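Local coordinates for protein RavO (Legionella pneumophila subsp. pneumophila, PDB 6DM4) that binds a phosphotyrosine peptide of human Shc1 through this SH2 domain, one part of a longer Legionella protein, at residues A[38-42]-A[105-110]; A[53-59]-A[71-77]. All coordinates share one frame; numbering follows the deposited sequence.

Overall arrangement
The two contacts illustrate how an SH2 fold holds its central antiparallel sheet together and covers one side of it. Contact 2 works within the sheet, joining strands 55-64 and 67-76 of a hairpin by backbone hydrogen bonds, with a polar, partly exposed end. Contact 1 is smaller and built from side chains, packing F39 and L41 against helix 101-119 with no hydrogen bond across it. Both are largely buried, with centres about 15 Å apart. They meet where the backbone of R42 pairs with that of A59, strands 40-43 and 55-64 being neighbours, and where I109 packs on Y73. The hairpin of contact 2 lies in the chain between the two halves of contact 1.

Contact 1: A[38-42]-A[105-110]; sequences EFILR and LTQHIT. With SO4 (sulfate ion), chain H.
F39 faces I109 with their CA atoms 7.6 Å apart, and the backbones separate further on, L41 and L105 lying 9.4 Å apart by the same measure. The F39 ring carries most of the contact. With CG set between the backbone N and the carbonyl carbon (chi1 69°), the ring takes I109 over one face, the two side chains crossing at about a right angle. Both branches of I109 take part: CG2 lies 3.7 Å from F39 CB, while CD1 sits 3.8 Å from F39 CE2. At the ring's edge, near its plane, T106 OG1 approaches F39 CZ at 3.6 Å; this hydroxyl is hydrogen-bonded back along the helix to M102 O. T110 adds its methyl at an oblique angle, and its OG1 bonds T106 O at 2.7 Å, from the face opposite to T110 N. Further along, L41 divides its methyls between two partners, CD2 touching I109 CD1 at 3.8 Å and CD1 meeting L105 CD1 more loosely. E38 N binds a sulfate, probably from the crystallisation liquor, which R16 also holds. R42, on the same strand as L41, hydrogen-bonds the modified side chain of the bound peptide, consistent with the FLVR arginine of SH2 domains. H17 stacks on F39, I109 reaches A60 of strand 55-64, and I40 packs against helix 25-34, so the sheet lies between that helix and helix 101-119, as the central sheet does in SH2 domains.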
ATOM      1  N   GLU A  38       0.387  -7.431  18.652  1.00 33.37           N
ATOM      2  CA  GLU A  38      -0.869  -8.168  18.760  1.00 36.27           C
ATOM      3  C   GLU A  38      -1.203  -8.888  17.460  1.00 32.18           C
ATOM      4  O   GLU A  38      -1.756  -9.992  17.484  1.00 34.44           O
ATOM      5  CB  GLU A  38      -2.009  -7.236  19.170  1.00 41.60           C
ATOM      6  CG  GLU A  38      -2.017  -6.872  20.652  1.00 48.55           C
ATOM      7  CD  GLU A  38      -2.171  -8.081  21.568  1.00 55.14           C
ATOM      8  OE1 GLU A  38      -2.916  -9.022  21.214  1.00 56.59           O
ATOM      9  OE2 GLU A  38      -1.540  -8.089  22.648  1.00 58.34           O
ATOM     10  N   PHE A  39      -0.891  -8.282  16.318  1.00 29.05           N
ATOM     11  CA  PHE A  39      -1.074  -8.960  15.042  1.00 28.78           C
ATOM     12  C   PHE A  39      -0.227  -8.263  13.995  1.00 27.08           C
ATOM     13  O   PHE A  39       0.247  -7.144  14.200  1.00 28.20           O
ATOM     14  CB  PHE A  39      -2.551  -8.989  14.605  1.00 27.48           C
ATOM     15  CG  PHE A  39      -3.110  -7.641  14.221  1.00 30.15           C
ATOM     16  CD1 PHE A  39      -3.655  -6.801  15.181  1.00 33.33           C
ATOM     17  CD2 PHE A  39      -3.111  -7.226  12.897  1.00 30.12           C
ATOM     18  CE1 PHE A  39      -4.181  -5.560  14.826  1.00 34.26           C
ATOM     19  CE2 PHE A  39      -3.633  -5.981  12.534  1.00 32.76           C
ATOM     20  CZ  PHE A  39      -4.166  -5.152  13.501  1.00 35.07           C
ATOM     21  N   ILE A  40      -0.034  -8.946  12.868  1.00 27.86           N
ATOM     22  CA  ILE A  40       0.528  -8.315  11.683  1.00 28.41           C
ATOM     23  C   ILE A  40      -0.411  -8.523  10.506  1.00 29.14           C
ATOM     24  O   ILE A  40      -1.244  -9.430  10.488  1.00 29.37           O
ATOM     25  CB  ILE A  40       1.927  -8.849  11.334  1.00 29.05           C
ATOM     26  CG1 ILE A  40       1.875 -10.351  11.012  1.00 30.09           C
ATOM     27  CG2 ILE A  40       2.876  -8.530  12.454  1.00 29.93           C
ATOM     28  CD1 ILE A  40       3.203 -10.933  10.523  1.00 34.38           C
ATOM     29  N   LEU A  41      -0.252  -7.661   9.512  1.00 27.89           N
ATOM     30  CA  LEU A  41      -0.818  -7.848   8.189  1.00 27.35           C
ATOM     31  C   LEU A  41       0.318  -8.090   7.205  1.00 29.17           C
ATOM     32  O   LEU A  41       1.445  -7.622   7.405  1.00 28.28           O
ATOM     33  CB  LEU A  41      -1.641  -6.632   7.763  1.00 25.65           C
ATOM     34  CG  LEU A  41      -2.844  -6.335   8.658  1.00 29.22           C
ATOM     35  CD1 LEU A  41      -3.470  -5.015   8.292  1.00 30.36           C
ATOM     36  CD2 LEU A  41      -3.861  -7.447   8.535  1.00 31.02           C
ATOM     37  N   ARG A  42       0.026  -8.842   6.150  1.00 30.02           N
ATOM     38  CA  ARG A  42       1.086  -9.243   5.237  1.00 29.83           C
ATOM     39  C   ARG A  42       0.481  -9.572   3.889  1.00 30.10           C
ATOM     40  O   ARG A  42      -0.728  -9.788   3.762  1.00 30.15           O
ATOM     41  CB  ARG A  42       1.867 -10.454   5.770  1.00 32.30           C
ATOM     42  CG  ARG A  42       0.982 -11.627   6.145  1.00 31.41           C
ATOM     43  CD  ARG A  42       1.788 -12.773   6.720  1.00 34.40           C
ATOM     44  NE  ARG A  42       0.942 -13.888   7.136  1.00 35.99           N
ATOM     45  CZ  ARG A  42       0.420 -14.777   6.300  1.00 39.26           C
ATOM     46  NH1 ARG A  42       0.660 -14.680   4.998  1.00 38.54           N
ATOM     47  NH2 ARG A  42      -0.333 -15.770   6.762  1.00 42.71           N
ATOM     48  N   LEU A 105     -10.367  -4.010  10.338  1.00 33.75           N
ATOM     49  CA  LEU A 105      -9.525  -5.199  10.416  1.00 34.27           C
ATOM     50  C   LEU A 105      -9.052  -5.445  11.840  1.00 33.65           C
ATOM     51  O   LEU A 105      -9.043  -6.591  12.307  1.00 36.22           O
ATOM     52  CB  LEU A 105      -8.336  -5.049   9.467  1.00 34.39           C
ATOM     53  CG  LEU A 105      -8.661  -5.242   7.987  1.00 34.76           C
ATOM     54  CD1 LEU A 105      -7.493  -4.787   7.115  1.00 35.74           C
ATOM     55  CD2 LEU A 105      -9.024  -6.697   7.711  1.00 35.43           C
ATOM     56  N   THR A 106      -8.684  -4.380  12.556  1.00 32.38           N
ATOM     57  CA  THR A 106      -8.235  -4.535  13.936  1.00 34.86           C
ATOM     58  C   THR A 106      -9.303  -5.215  14.788  1.00 35.50           C
ATOM     59  O   THR A 106      -9.001  -6.121  15.576  1.00 34.77           O
ATOM     60  CB  THR A 106      -7.858  -3.176  14.522  1.00 35.19           C
ATOM     61  OG1 THR A 106      -6.741  -2.643  13.801  1.00 36.49           O
ATOM     62  CG2 THR A 106      -7.479  -3.314  15.990  1.00 37.89           C
ATOM     63  N   GLN A 107     -10.561  -4.799  14.635  1.00 33.78           N
ATOM     64  CA  GLN A 107     -11.636  -5.429  15.397  1.00 35.33           C
ATOM     65  C   GLN A 107     -11.849  -6.877  14.974  1.00 35.41           C
ATOM     66  O   GLN A 107     -12.039  -7.751  15.823  1.00 38.50           O
ATOM     67  CB  GLN A 107     -12.933  -4.630  15.245  1.00 36.42           C
ATOM     68  CG  GLN A 107     -12.886  -3.278  15.924  1.00 38.46           C
ATOM     69  CD  GLN A 107     -12.610  -3.397  17.409  1.00 41.49           C
ATOM     70  OE1 GLN A 107     -13.215  -4.217  18.099  1.00 42.69           O
ATOM     71  NE2 GLN A 107     -11.703  -2.568  17.913  1.00 43.55           N
ATOM     72  N   HIS A 108     -11.823  -7.153  13.670  1.00 33.99           N
ATOM     73  CA  HIS A 108     -12.042  -8.519  13.197  0.50 33.24           C
ATOM     74  C   HIS A 108     -10.932  -9.449  13.667  1.00 32.13           C
ATOM     75  O   HIS A 108     -11.186 -10.610  14.011  1.00 31.75           O
ATOM     76  CB  HIS A 108     -12.140  -8.533  11.669  0.50 33.19           C
ATOM     77  CG  HIS A 108     -12.666  -9.816  11.102  0.50 33.42           C
ATOM     78  ND1 HIS A 108     -11.850 -10.877  10.775  0.50 32.90           N
ATOM     79  CD2 HIS A 108     -13.926 -10.198  10.783  0.50 35.49           C
ATOM     80  CE1 HIS A 108     -12.584 -11.863  10.290  0.50 33.58           C
ATOM     81  NE2 HIS A 108     -13.847 -11.476  10.284  0.50 36.05           N
ATOM     82  N   ILE A 109      -9.692  -8.953  13.691  1.00 30.90           N
ATOM     83  CA  ILE A 109      -8.552  -9.787  14.057  1.00 33.57           C
ATOM     84  C   ILE A 109      -8.468  -9.969  15.568  1.00 34.88           C
ATOM     85  O   ILE A 109      -8.294 -11.089  16.061  1.00 36.98           O
ATOM     86  CB  ILE A 109      -7.251  -9.182  13.491  1.00 33.28           C
ATOM     87  CG1 ILE A 109      -7.248  -9.251  11.967  1.00 33.73           C
ATOM     88  CG2 ILE A 109      -6.034  -9.924  14.037  1.00 34.90           C
ATOM     89  CD1 ILE A 109      -6.431  -8.158  11.299  1.00 34.81           C
ATOM     90  N   THR A 110      -8.561  -8.875  16.329  1.00 33.61           N
ATOM     91  CA  THR A 110      -8.355  -8.981  17.770  1.00 36.48           C
ATOM     92  C   THR A 110      -9.511  -9.697  18.455  1.00 35.62           C
ATOM     93  O   THR A 110      -9.291 -10.445  19.414  1.00 37.61           O
ATOM     94  CB  THR A 110      -8.142  -7.602  18.394  1.00 39.63           C
ATOM     95  OG1 THR A 110      -9.285  -6.782  18.153  1.00 38.79           O
ATOM     96  CG2 THR A 110      -6.902  -6.931  17.808  1.00 39.62           C
TER
HETATM   97  S   SO4 H1001       0.300  -3.903  18.431  1.00 68.61           S
HETATM   98  O1  SO4 H1001       1.640  -3.366  18.199  1.00 68.10           O
HETATM   99  O2  SO4 H1001       0.306  -4.734  19.632  1.00 68.87           O
HETATM  100  O3  SO4 H1001      -0.106  -4.707  17.282  1.00 67.71           O
HETATM  101  O4  SO4 H1001      -0.642  -2.804  18.622  1.00 68.91           O

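Contact 2: A[53-59]-A[71-77]; sequences NKYVFIA and IRYGINK
V56 and I75 form a hydrogen-bonded pair, each N reaching the other's O at 2.9 Å, and I58 and Y73 repeat the pattern two residues along. Within that second pair Y73 N to I58 O is the shorter bond at 2.7 Å, I58 N to Y73 O being 2.9 Å. The intervening non-hydrogen-bonded pair, F57 with G74, closes the strands to 4.5 Å between CA atoms, and G74 CA directs a CH...O contact at V56 O. On the same face as F57, the Y55 ring meets the backbone of the other strand with its edge toward I75 C, its CE2 4.0 Å from N76 CB. R72 runs out extended, CG opposite its backbone N (chi1 -175°), which carries CD to 3.9 Å from F57 CD1. This is the hairpin at the middle of the SH2 sheet, and its faces serve different ends. R72 NH2 bonds the modified side chain of the bound peptide, which A59 also touches. On the reverse face V56, I58 and I75 pack against helix 4-13, while the Y73 ring lies against L105 and I109. At the polar end, a water joins K54 O to K77 N; another links N76 ND2 to K54 NZ, less certainly since K54 is poorly ordered, with a weak bond to Y55 OH. N76 OD1 is held by E80 N, and K77 NZ bonds Y6 OH of the second subunit.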
ATOM      1  N   ASN A  53      -7.487 -13.150 -10.500  1.00125.04           N
ATOM      2  CA  ASN A  53      -7.445 -11.704 -10.289  1.00117.32           C
ATOM      3  C   ASN A  53      -8.840 -11.101 -10.121  1.00112.80           C
ATOM      4  O   ASN A  53      -9.281 -10.249 -10.893  1.00108.94           O
ATOM      5  CB  ASN A  53      -6.689 -11.019 -11.431  1.00118.71           C
ATOM      6  CG  ASN A  53      -6.066  -9.702 -11.008  1.00112.83           C
ATOM      7  OD1 ASN A  53      -6.602  -8.629 -11.289  1.00109.48           O
ATOM      8  ND2 ASN A  53      -4.927  -9.776 -10.328  1.00112.15           N
ATOM      9  N   LYS A  54      -9.536 -11.557  -9.082  1.00103.27           N
ATOM     10  CA  LYS A  54     -10.746 -10.885  -8.631  1.00 97.94           C
ATOM     11  C   LYS A  54     -10.555 -10.149  -7.315  1.00 85.65           C
ATOM     12  O   LYS A  54     -11.241  -9.155  -7.071  1.00 81.67           O
ATOM     13  CB  LYS A  54     -11.904 -11.884  -8.492  1.00112.29           C
ATOM     14  CG  LYS A  54     -13.238 -11.235  -8.129  1.00 85.45           C
ATOM     15  CD  LYS A  54     -14.429 -12.132  -8.432  1.00 95.25           C
ATOM     16  CE  LYS A  54     -15.648 -11.714  -7.618  1.00 90.28           C
ATOM     17  NZ  LYS A  54     -15.848 -10.234  -7.622  1.00 81.79           N
ATOM     18  N   TYR A  55      -9.626 -10.600  -6.478  1.00 50.02           N
ATOM     19  CA  TYR A  55      -9.316  -9.937  -5.223  1.00 45.79           C
ATOM     20  C   TYR A  55      -7.820  -9.681  -5.131  1.00 45.65           C
ATOM     21  O   TYR A  55      -7.012 -10.393  -5.731  1.00 49.50           O
ATOM     22  CB  TYR A  55      -9.737 -10.771  -4.005  1.00 45.89           C
ATOM     23  CG  TYR A  55     -11.198 -11.139  -3.956  1.00 47.97           C
ATOM     24  CD1 TYR A  55     -11.661 -12.302  -4.555  1.00 51.07           C
ATOM     25  CD2 TYR A  55     -12.110 -10.335  -3.292  1.00 47.72           C
ATOM     26  CE1 TYR A  55     -12.998 -12.646  -4.509  1.00 53.18           C
ATOM     27  CE2 TYR A  55     -13.453 -10.670  -3.241  1.00 49.57           C
ATOM     28  CZ  TYR A  55     -13.890 -11.826  -3.850  1.00 51.99           C
ATOM     29  OH  TYR A  55     -15.225 -12.160  -3.797  1.00 56.13           O
ATOM     30  N   VAL A  56      -7.463  -8.658  -4.369  1.00 41.67           N
ATOM     31  CA  VAL A  56      -6.127  -8.554  -3.794  1.00 39.94           C
ATOM     32  C   VAL A  56      -6.202  -9.133  -2.390  1.00 39.20           C
ATOM     33  O   VAL A  56      -7.074  -8.751  -1.601  1.00 38.34           O
ATOM     34  CB  VAL A  56      -5.637  -7.096  -3.774  1.00 39.30           C
ATOM     35  CG1 VAL A  56      -4.322  -6.983  -3.009  1.00 36.96           C
ATOM     36  CG2 VAL A  56      -5.475  -6.576  -5.194  1.00 41.67           C
ATOM     37  N   PHE A  57      -5.306 -10.065  -2.080  1.00 38.15           N
ATOM     38  CA  PHE A  57      -5.402 -10.847  -0.856  1.00 37.26           C
ATOM     39  C   PHE A  57      -4.419 -10.326   0.185  1.00 36.35           C
ATOM     40  O   PHE A  57      -3.239 -10.113  -0.114  1.00 34.88           O
ATOM     41  CB  PHE A  57      -5.142 -12.326  -1.139  1.00 38.42           C
ATOM     42  CG  PHE A  57      -6.170 -12.965  -2.035  1.00 42.52           C
ATOM     43  CD1 PHE A  57      -7.342 -13.477  -1.510  1.00 42.78           C
ATOM     44  CD2 PHE A  57      -5.952 -13.069  -3.401  1.00 44.54           C
ATOM     45  CE1 PHE A  57      -8.287 -14.076  -2.336  1.00 45.35           C
ATOM     46  CE2 PHE A  57      -6.888 -13.663  -4.225  1.00 46.51           C
ATOM     47  CZ  PHE A  57      -8.059 -14.165  -3.692  1.00 47.57           C
ATOM     48  N   ILE A  58      -4.914 -10.126   1.403  1.00 36.28           N
ATOM     49  CA  ILE A  58      -4.113  -9.691   2.539  1.00 34.92           C
ATOM     50  C   ILE A  58      -4.378 -10.651   3.686  1.00 32.97           C
ATOM     51  O   ILE A  58      -5.537 -10.942   3.997  1.00 32.59           O
ATOM     52  CB  ILE A  58      -4.451  -8.250   2.966  1.00 35.41           C
ATOM     53  CG1 ILE A  58      -4.366  -7.295   1.774  1.00 37.14           C
ATOM     54  CG2 ILE A  58      -3.526  -7.809   4.096  1.00 35.81           C
ATOM     55  CD1 ILE A  58      -2.994  -7.188   1.187  1.00 38.34           C
ATOM     56  N   ALA A  59      -3.314 -11.141   4.318  1.00 30.15           N
ATOM     57  CA  ALA A  59      -3.462 -12.032   5.455  1.00 30.15           C
ATOM     58  C   ALA A  59      -3.114 -11.306   6.746  1.00 29.99           C
ATOM     59  O   ALA A  59      -2.239 -10.437   6.775  1.00 31.17           O
ATOM     60  CB  ALA A  59      -2.581 -13.281   5.315  1.00 28.71           C
ATOM     61  N   ILE A  71      -5.603 -15.216   9.251  1.00 33.11           N
ATOM     62  CA  ILE A  71      -6.903 -14.952   8.641  1.00 36.07           C
ATOM     63  C   ILE A  71      -6.638 -14.349   7.272  1.00 35.44           C
ATOM     64  O   ILE A  71      -5.802 -13.450   7.142  1.00 32.94           O
ATOM     65  CB  ILE A  71      -7.755 -13.985   9.485  1.00 38.60           C
ATOM     66  CG1 ILE A  71      -7.858 -14.451  10.935  1.00 41.75           C
ATOM     67  CG2 ILE A  71      -9.148 -13.818   8.873  1.00 39.82           C
ATOM     68  CD1 ILE A  71      -8.406 -13.379  11.855  1.00 43.24           C
ATOM     69  N   ARG A  72      -7.336 -14.832   6.250  1.00 38.34           N
ATOM     70  CA  ARG A  72      -7.155 -14.304   4.904  1.00 37.76           C
ATOM     71  C   ARG A  72      -8.280 -13.335   4.562  1.00 36.12           C
ATOM     72  O   ARG A  72      -9.457 -13.646   4.772  1.00 38.11           O
ATOM     73  CB  ARG A  72      -7.091 -15.424   3.867  1.00 40.72           C
ATOM     74  CG  ARG A  72      -6.775 -14.902   2.471  1.00 41.32           C
ATOM     75  CD  ARG A  72      -6.775 -16.008   1.445  1.00 42.56           C
ATOM     76  NE  ARG A  72      -5.709 -16.972   1.698  1.00 41.50           N
ATOM     77  CZ  ARG A  72      -5.654 -18.175   1.138  1.00 44.18           C
ATOM     78  NH1 ARG A  72      -6.608 -18.552   0.295  1.00 45.89           N
ATOM     79  NH2 ARG A  72      -4.651 -19.001   1.418  1.00 45.28           N
ATOM     80  N   TYR A  73      -7.910 -12.168   4.036  1.00 34.18           N
ATOM     81  CA  TYR A  73      -8.858 -11.152   3.601  1.00 35.57           C
ATOM     82  C   TYR A  73      -8.675 -10.874   2.116  1.00 36.63           C
ATOM     83  O   TYR A  73      -7.598 -11.090   1.554  1.00 35.98           O
ATOM     84  CB  TYR A  73      -8.687  -9.847   4.394  1.00 33.93           C
ATOM     85  CG  TYR A  73      -8.945 -10.019   5.870  1.00 35.79           C
ATOM     86  CD1 TYR A  73     -10.241 -10.058   6.371  1.00 37.26           C
ATOM     87  CD2 TYR A  73      -7.894 -10.153   6.760  1.00 33.81           C
ATOM     88  CE1 TYR A  73     -10.477 -10.220   7.719  1.00 39.32           C
ATOM     89  CE2 TYR A  73      -8.116 -10.320   8.108  1.00 34.96           C
ATOM     90  CZ  TYR A  73      -9.402 -10.358   8.583  1.00 37.03           C
ATOM     91  OH  TYR A  73      -9.614 -10.526   9.932  1.00 39.55           O
ATOM     92  N   GLY A  74      -9.736 -10.381   1.490  1.00 37.34           N
ATOM     93  CA  GLY A  74      -9.688 -10.029   0.083  1.00 37.97           C
ATOM     94  C   GLY A  74     -10.363  -8.697  -0.160  1.00 38.73           C
ATOM     95  O   GLY A  74     -11.339  -8.343   0.503  1.00 39.61           O
ATOM     96  N   ILE A  75      -9.823  -7.957  -1.127  1.00 38.61           N
ATOM     97  CA  ILE A  75     -10.382  -6.685  -1.577  1.00 40.07           C
ATOM     98  C   ILE A  75     -10.716  -6.818  -3.056  1.00 42.45           C
ATOM     99  O   ILE A  75      -9.843  -7.162  -3.860  1.00 42.89           O
ATOM    100  CB  ILE A  75      -9.402  -5.516  -1.355  1.00 39.03           C
ATOM    101  CG1 ILE A  75      -8.849  -5.524   0.070  1.00 38.67           C
ATOM    102  CG2 ILE A  75     -10.077  -4.180  -1.673  1.00 40.66           C
ATOM    103  CD1 ILE A  75      -7.588  -4.681   0.226  1.00 40.08           C
ATOM    104  N   ASN A  76     -11.965  -6.533  -3.421  1.00 43.65           N
ATOM    105  CA  ASN A  76     -12.346  -6.659  -4.818  1.00 44.89           C
ATOM    106  C   ASN A  76     -12.063  -5.352  -5.562  1.00 46.45           C
ATOM    107  O   ASN A  76     -11.624  -4.362  -4.976  1.00 45.29           O
ATOM    108  CB  ASN A  76     -13.806  -7.118  -4.953  1.00 47.19           C
ATOM    109  CG  ASN A  76     -14.838  -6.060  -4.540  1.00 47.78           C
ATOM    110  OD1 ASN A  76     -14.562  -4.863  -4.457  1.00 47.84           O
ATOM    111  ND2 ASN A  76     -16.060  -6.522  -4.305  1.00 49.54           N
ATOM    112  N   LYS A  77     -12.333  -5.352  -6.873  1.00 62.25           N
ATOM    113  CA  LYS A  77     -11.966  -4.221  -7.725  1.00 65.05           C
ATOM    114  C   LYS A  77     -12.652  -2.928  -7.299  1.00 65.29           C
ATOM    115  O   LYS A  77     -12.107  -1.839  -7.515  1.00 65.78           O
ATOM    116  CB  LYS A  77     -12.301  -4.522  -9.187  1.00 71.92           C
ATOM    117  CG  LYS A  77     -11.654  -5.777  -9.751  1.00 74.91           C
ATOM    118  CD  LYS A  77     -10.178  -5.565 -10.039  1.00 75.36           C
ATOM    119  CE  LYS A  77      -9.348  -6.743  -9.552  1.00 74.65           C
ATOM    120  NZ  LYS A  77      -8.068  -6.870 -10.305  1.00 77.05           N
TER
HETATM  121  O   HOH W   1     -16.629  -9.294  -5.023  1.00 48.20           O
HETATM  122  O   HOH W   2     -13.386  -7.740  -8.050  1.00 50.59           O